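Local coordinates for protein LbaCas13a H328A (C2c2) (Lachnospiraceae bacterium NK4A179, PDB 5WLH) that binds CRISPR RNA as a type VI CRISPR-Cas effector and, guided by it, probably cleaves single-stranded RNA through paired HEPN nuclease domains, at residues 288-293 with 1139-1144; 1109-1114 with 1361-1366. All coordinates share one frame; numbering follows the deposited sequence. Where two conformers were deposited one is given.

Contact 1 (288-293 with 1139-1144)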
loop_
_atom_site.group_PDB
_atom_site.type_symbol
_atom_site.label_atom_id
_atom_site.label_comp_id
_atom_site.label_asym_id
_atom_site.label_seq_id
_atom_site.Cartn_x
_atom_site.Cartn_y
_atom_site.Cartn_z
ATOM N N ALA A 288 -27.782 13.450 -8.520
ATOM C CA ALA A 288 -26.901 14.616 -8.483
ATOM C C ALA A 288 -27.761 15.867 -8.671
ATOM O O ALA A 288 -27.786 16.497 -9.728
ATOM C CB ALA A 288 -25.825 14.503 -9.553
ATOM N N SER A 289 -28.496 16.198 -7.613
ATOM C CA SER A 289 -29.407 17.336 -7.592
ATOM C C SER A 289 -29.052 18.229 -6.412
ATOM O O SER A 289 -28.969 17.753 -5.274
ATOM C CB SER A 289 -30.866 16.872 -7.481
ATOM O OG SER A 289 -31.691 17.907 -6.962
ATOM N N LEU A 290 -28.849 19.526 -6.678
ATOM C CA LEU A 290 -28.558 20.447 -5.585
ATOM C C LEU A 290 -29.732 20.581 -4.614
ATOM O O LEU A 290 -29.523 20.950 -3.454
ATOM C CB LEU A 290 -28.167 21.818 -6.143
ATOM C CG LEU A 290 -27.067 21.703 -7.200
ATOM C CD1 LEU A 290 -26.808 23.055 -7.838
ATOM C CD2 LEU A 290 -25.802 21.149 -6.577
ATOM N N ASP A 291 -30.948 20.261 -5.052
ATOM C CA ASP A 291 -32.113 20.286 -4.177
ATOM C C ASP A 291 -32.065 19.061 -3.275
ATOM O O ASP A 291 -32.305 17.943 -3.731
ATOM C CB ASP A 291 -33.394 20.319 -5.004
ATOM C CG ASP A 291 -34.653 20.366 -4.150
ATOM O OD1 ASP A 291 -34.569 20.192 -2.919
ATOM O OD2 ASP A 291 -35.735 20.588 -4.732
ATOM N N GLU A 292 -31.788 19.278 -1.988
ATOM C CA GLU A 292 -31.573 18.152 -1.087
ATOM C C GLU A 292 -32.834 17.335 -0.881
ATOM O O GLU A 292 -32.747 16.183 -0.454
ATOM C CB GLU A 292 -31.031 18.658 0.247
ATOM C CG GLU A 292 -29.596 19.146 0.126
ATOM C CD GLU A 292 -28.934 19.404 1.456
ATOM O OE1 GLU A 292 -29.628 19.852 2.394
ATOM O OE2 GLU A 292 -27.714 19.138 1.557
ATOM N N ARG A 293 -34.001 17.904 -1.178
ATOM C CA ARG A 293 -35.244 17.162 -1.041
ATOM C C ARG A 293 -35.350 16.046 -2.071
ATOM O O ARG A 293 -35.944 15.000 -1.784
ATOM C CB ARG A 293 -36.422 18.136 -1.155
ATOM C CG ARG A 293 -36.406 19.212 -0.079
ATOM C CD ARG A 293 -37.439 20.309 -0.394
ATOM N NE ARG A 293 -37.219 20.887 -1.720
ATOM C CZ ARG A 293 -38.059 21.720 -2.326
ATOM N NH1 ARG A 293 -39.187 22.083 -1.721
ATOM N NH2 ARG A 293 -37.772 22.182 -3.538
ATOM N N GLY A 1139 -17.239 14.070 -9.736
ATOM C CA GLY A 1139 -18.162 13.166 -10.394
ATOM C C GLY A 1139 -19.601 13.559 -10.149
ATOM O O GLY A 1139 -20.429 13.527 -11.066
ATOM N N TYR A 1140 -19.904 13.950 -8.915
ATOM C CA TYR A 1140 -21.249 14.350 -8.538
ATOM C C TYR A 1140 -21.666 15.624 -9.273
ATOM O O TYR A 1140 -22.737 15.683 -9.885
ATOM C CB TYR A 1140 -21.277 14.529 -7.025
ATOM C CG TYR A 1140 -22.553 15.072 -6.469
ATOM C CD1 TYR A 1140 -23.582 14.218 -6.108
ATOM C CD2 TYR A 1140 -22.743 16.440 -6.320
ATOM C CE1 TYR A 1140 -24.769 14.716 -5.574
ATOM C CE2 TYR A 1140 -23.929 16.950 -5.798
ATOM C CZ TYR A 1140 -24.932 16.079 -5.425
ATOM O OH TYR A 1140 -26.105 16.582 -4.899
ATOM N N HIS A 1141 -20.821 16.654 -9.250
ATOM C CA HIS A 1141 -21.228 17.886 -9.925
ATOM C C HIS A 1141 -21.149 17.761 -11.436
ATOM O O HIS A 1141 -21.903 18.437 -12.144
ATOM C CB HIS A 1141 -20.400 19.051 -9.416
ATOM C CG HIS A 1141 -20.727 19.403 -8.005
ATOM N ND1 HIS A 1141 -21.874 20.088 -7.663
ATOM C CD2 HIS A 1141 -20.113 19.084 -6.843
ATOM C CE1 HIS A 1141 -21.921 20.227 -6.352
ATOM N NE2 HIS A 1141 -20.864 19.624 -5.829
ATOM N N TYR A 1142 -20.281 16.886 -11.945
ATOM C CA TYR A 1142 -20.306 16.560 -13.365
ATOM C C TYR A 1142 -21.629 15.922 -13.746
ATOM O O TYR A 1142 -22.242 16.282 -14.763
ATOM C CB TYR A 1142 -19.147 15.624 -13.711
ATOM C CG TYR A 1142 -19.062 15.212 -15.157
ATOM C CD1 TYR A 1142 -18.472 16.048 -16.106
ATOM C CD2 TYR A 1142 -19.536 13.978 -15.570
ATOM C CE1 TYR A 1142 -18.354 15.643 -17.434
ATOM C CE2 TYR A 1142 -19.419 13.566 -16.889
ATOM C CZ TYR A 1142 -18.817 14.401 -17.808
ATOM O OH TYR A 1142 -18.706 13.984 -19.106
ATOM N N ALA A 1143 -22.081 14.951 -12.947
ATOM C CA ALA A 1143 -23.408 14.393 -13.162
ATOM C C ALA A 1143 -24.469 15.476 -13.079
ATOM O O ALA A 1143 -25.419 15.486 -13.872
ATOM C CB ALA A 1143 -23.687 13.279 -12.142
ATOM N N CYS A 1144 -24.332 16.388 -12.122
ATOM C CA CYS A 1144 -25.328 17.447 -11.976
ATOM C C CYS A 1144 -25.343 18.341 -13.205
ATOM O O CYS A 1144 -26.411 18.660 -13.753
ATOM C CB CYS A 1144 -25.040 18.255 -10.713
ATOM S SG CYS A 1144 -26.295 19.535 -10.396
#
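Ala288 and Cys1144 mark the closest backbone approach, CA to CA 4.8 Å, where the short connection ahead of helix 292-311 meets the last turns of helix 1106-1145. Cys1144 CA lies 3.5 Å from Ala288 O in a CA-H...O contact. Asn1147, just beyond the helix, donates a hydrogen bond to the same oxygen. The Ala288 methyl is fitted tightly: its CB sits 3.3 Å from Tyr1140 O and also meets the Ala1143 methyl. It lies over one face of the Tyr1140 ring as well, a CH-pi contact 4.3 Å from the centroid and 19° off the normal. Tyr1140 CG is anti to the backbone N (chi1 174°), which lays the ring along Ala288 and brings OH to 3.1 Å from Ser289 O, a weak hydrogen bond; Ser1228 OG is the hydroxyl's stronger partner. Residues 288-291 connect helix 268-287 to helix 292-311, with Asp291 as N-cap of the latter: Asp291 OD1 accepts from Arg293 N (2.9 Å) while NE and NH2 of Arg293 grip the carboxylate side-on. A leucine in place of Tyr1140 would probably leave Ser1228 without its hydroxyl partner and Ala288 without the ring face it packs on. Farther along, Leu290 CG touches Cys1144 SG at 3.9 Å, and Leu290 CD2 reaches CE1 at the edge of the His1141 ring, whose ND1 is hydrogen-bonded to Tyr1155.

Contact 2 (1109-1114 with 1361-1366)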
loop_
_atom_site.group_PDB
_atom_site.type_symbol
_atom_site.label_atom_id
_atom_site.label_comp_id
_atom_site.label_asym_id
_atom_site.label_seq_id
_atom_site.Cartn_x
_atom_site.Cartn_y
_atom_site.Cartn_z
ATOM N N MET A 1109 16.687 4.811 16.863
ATOM C CA MET A 1109 16.468 5.050 15.443
ATOM C C MET A 1109 15.384 4.138 14.904
ATOM O O MET A 1109 14.552 4.562 14.093
ATOM C CB MET A 1109 17.765 4.832 14.665
ATOM C CG MET A 1109 18.914 5.653 15.173
ATOM S SD MET A 1109 18.501 7.397 15.064
ATOM C CE MET A 1109 18.421 7.585 13.289
ATOM N N ASP A 1110 15.401 2.873 15.330
ATOM C CA ASP A 1110 14.380 1.912 14.928
ATOM C C ASP A 1110 12.993 2.392 15.331
ATOM O O ASP A 1110 12.081 2.439 14.503
ATOM C CB ASP A 1110 14.679 0.544 15.546
ATOM C CG ASP A 1110 14.148 -0.613 14.722
ATOM O OD1 ASP A 1110 13.479 -0.383 13.693
ATOM O OD2 ASP A 1110 14.388 -1.770 15.119
ATOM N N TYR A 1111 12.816 2.769 16.602
ATOM C CA TYR A 1111 11.501 3.233 17.031
ATOM C C TYR A 1111 11.087 4.493 16.283
ATOM O O TYR A 1111 9.909 4.661 15.949
ATOM C CB TYR A 1111 11.487 3.481 18.537
ATOM C CG TYR A 1111 11.838 2.248 19.326
ATOM C CD1 TYR A 1111 11.281 1.023 19.003
ATOM C CD2 TYR A 1111 12.760 2.302 20.354
ATOM C CE1 TYR A 1111 11.608 -0.117 19.711
ATOM C CE2 TYR A 1111 13.103 1.163 21.070
ATOM C CZ TYR A 1111 12.524 -0.034 20.747
ATOM O OH TYR A 1111 12.861 -1.160 21.454
ATOM N N SER A 1112 12.033 5.401 16.024
ATOM C CA SER A 1112 11.682 6.621 15.293
ATOM C C SER A 1112 11.201 6.296 13.890
ATOM O O SER A 1112 10.222 6.884 13.406
ATOM C CB SER A 1112 12.874 7.577 15.219
ATOM O OG SER A 1112 13.342 7.858 16.510
ATOM N N GLU A 1113 11.884 5.366 13.220
ATOM C CA GLU A 1113 11.467 4.964 11.881
ATOM C C GLU A 1113 10.101 4.307 11.906
ATOM O O GLU A 1113 9.305 4.495 10.985
ATOM C CB GLU A 1113 12.486 4.004 11.266
ATOM C CG GLU A 1113 13.633 4.691 10.568
ATOM C CD GLU A 1113 14.525 3.698 9.857
ATOM O OE1 GLU A 1113 14.009 2.946 8.997
ATOM O OE2 GLU A 1113 15.733 3.664 10.168
ATOM N N ILE A 1114 9.826 3.484 12.927
ATOM C CA ILE A 1114 8.523 2.832 12.983
ATOM C C ILE A 1114 7.435 3.871 13.162
ATOM O O ILE A 1114 6.394 3.822 12.498
ATOM C CB ILE A 1114 8.477 1.766 14.097
ATOM C CG1 ILE A 1114 9.322 0.561 13.685
ATOM C CG2 ILE A 1114 7.043 1.314 14.322
ATOM C CD1 ILE A 1114 9.669 -0.411 14.837
ATOM N N GLN A 1361 8.284 -4.380 24.320
ATOM C CA GLN A 1361 7.687 -3.427 25.249
ATOM C C GLN A 1361 7.635 -2.029 24.652
ATOM O O GLN A 1361 6.642 -1.315 24.814
ATOM C CB GLN A 1361 8.474 -3.399 26.562
ATOM C CG GLN A 1361 8.033 -4.444 27.570
ATOM C CD GLN A 1361 9.023 -4.585 28.713
ATOM O OE1 GLN A 1361 8.961 -5.536 29.485
ATOM N NE2 GLN A 1361 9.949 -3.645 28.812
ATOM N N SER A 1362 8.711 -1.602 23.988
ATOM C CA SER A 1362 8.702 -0.258 23.419
ATOM C C SER A 1362 7.722 -0.156 22.257
ATOM O O SER A 1362 7.136 0.912 22.034
ATOM C CB SER A 1362 10.106 0.136 22.978
ATOM O OG SER A 1362 10.861 0.580 24.095
ATOM N N ILE A 1363 7.542 -1.243 21.507
ATOM C CA ILE A 1363 6.525 -1.261 20.459
ATOM C C ILE A 1363 5.138 -1.113 21.064
ATOM O O ILE A 1363 4.308 -0.357 20.563
ATOM C CB ILE A 1363 6.638 -2.548 19.627
ATOM C CG1 ILE A 1363 8.007 -2.627 18.926
ATOM C CG2 ILE A 1363 5.492 -2.636 18.635
ATOM C CD1 ILE A 1363 8.318 -1.403 18.034
ATOM N N ILE A 1364 4.858 -1.834 22.158
ATOM C CA ILE A 1364 3.561 -1.677 22.810
ATOM C C ILE A 1364 3.385 -0.254 23.330
ATOM O O ILE A 1364 2.314 0.345 23.186
ATOM C CB ILE A 1364 3.402 -2.727 23.928
ATOM C CG1 ILE A 1364 3.132 -4.096 23.308
ATOM C CG2 ILE A 1364 2.291 -2.325 24.880
ATOM C CD1 ILE A 1364 3.379 -5.277 24.300
ATOM N N ARG A 1365 4.430 0.320 23.927
ATOM C CA ARG A 1365 4.314 1.693 24.407
ATOM C C ARG A 1365 4.093 2.654 23.245
ATOM O O ARG A 1365 3.321 3.614 23.348
ATOM C CB ARG A 1365 5.568 2.081 25.173
ATOM C CG ARG A 1365 5.788 1.267 26.449
ATOM C CD ARG A 1365 6.451 2.177 27.454
ATOM N NE ARG A 1365 7.861 1.887 27.608
ATOM C CZ ARG A 1365 8.733 2.695 28.202
ATOM N NH1 ARG A 1365 8.357 3.876 28.691
ATOM N NH2 ARG A 1365 9.995 2.314 28.303
ATOM N N LEU A 1366 4.792 2.418 22.145
ATOM C CA LEU A 1366 4.588 3.215 20.945
ATOM C C LEU A 1366 3.133 3.175 20.505
ATOM O O LEU A 1366 2.551 4.204 20.136
ATOM C CB LEU A 1366 5.518 2.684 19.854
ATOM C CG LEU A 1366 5.417 3.123 18.404
ATOM C CD1 LEU A 1366 6.803 2.992 17.779
ATOM C CD2 LEU A 1366 4.419 2.249 17.683
#
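Tyr1111 and Ser1362 make the aromatic part of this interface. Ser1362 CB stands over one face of the tyrosine ring, 3.7 Å from the centroid and 29° off the normal, a CH-pi contact displaced toward the hydroxyl end: CB is 3.3 Å from Tyr1111 CZ. The ring gets there because CG is anti to the carbonyl carbon (chi1 -59°), which swings it across the gap between the helices. Ser1362 thus offers its methylene to the ring, while its OG is hydrogen-bonded to Ile1056 O of helix 1050-1056. Tyr1359, three residues before Ser1362 on helix 1357-1368, also meets the Tyr1111 ring.

The aliphatic contacts continue from the ring's edge. Ile1363 CD1 lies near the ring plane, 3.9 Å from Tyr1111 CE1, and the same methyl meets Ile1114 CD1 at 3.6 Å, the two side chains crossing at about a right angle. The other branch of Ile1114 points elsewhere: its CG2 touches Leu1366 CD1 at 3.9 Å, so the two branches engage residues almost one turn apart. No hydrogen bond joins the two segments, and their five touching residues are all buried.

The backbones keep their distance, with the axes of the two short segments 11.1 Å apart at closest approach and their N-to-C directions at 33°. This is buried packing of two helices running in broadly the same direction, with mainly side chains between them, joining the start of helix 1106-1145 to helix 1357-1368. An R-X4-H motif in the intervening chain makes it probable that the pair belongs to the C-terminal HEPN domain.

In the fold
Both contacts use helix 1106-1145, contact 2 near its start and contact 1 at its end, with centres 47 Å apart and nearest atoms about 34 Å apart. The helix therefore joins two separate packing sites. Every touching residue is buried in both, although contact 1 lies farther from the chain centre (32 Å against 21 Å) and its N-terminal segment runs out to exposed Glu292 and Arg293. Their chemistry differs accordingly: a connection meeting a helix brings backbone carbonyls close to side chains in contact 1, whereas two helices in contact 2 meet mostly through side chains, with no hydrogen bond between the segments. Contact 2 also comes nearer the bound RNA, about 5 Å against 9 Å between nearest atoms.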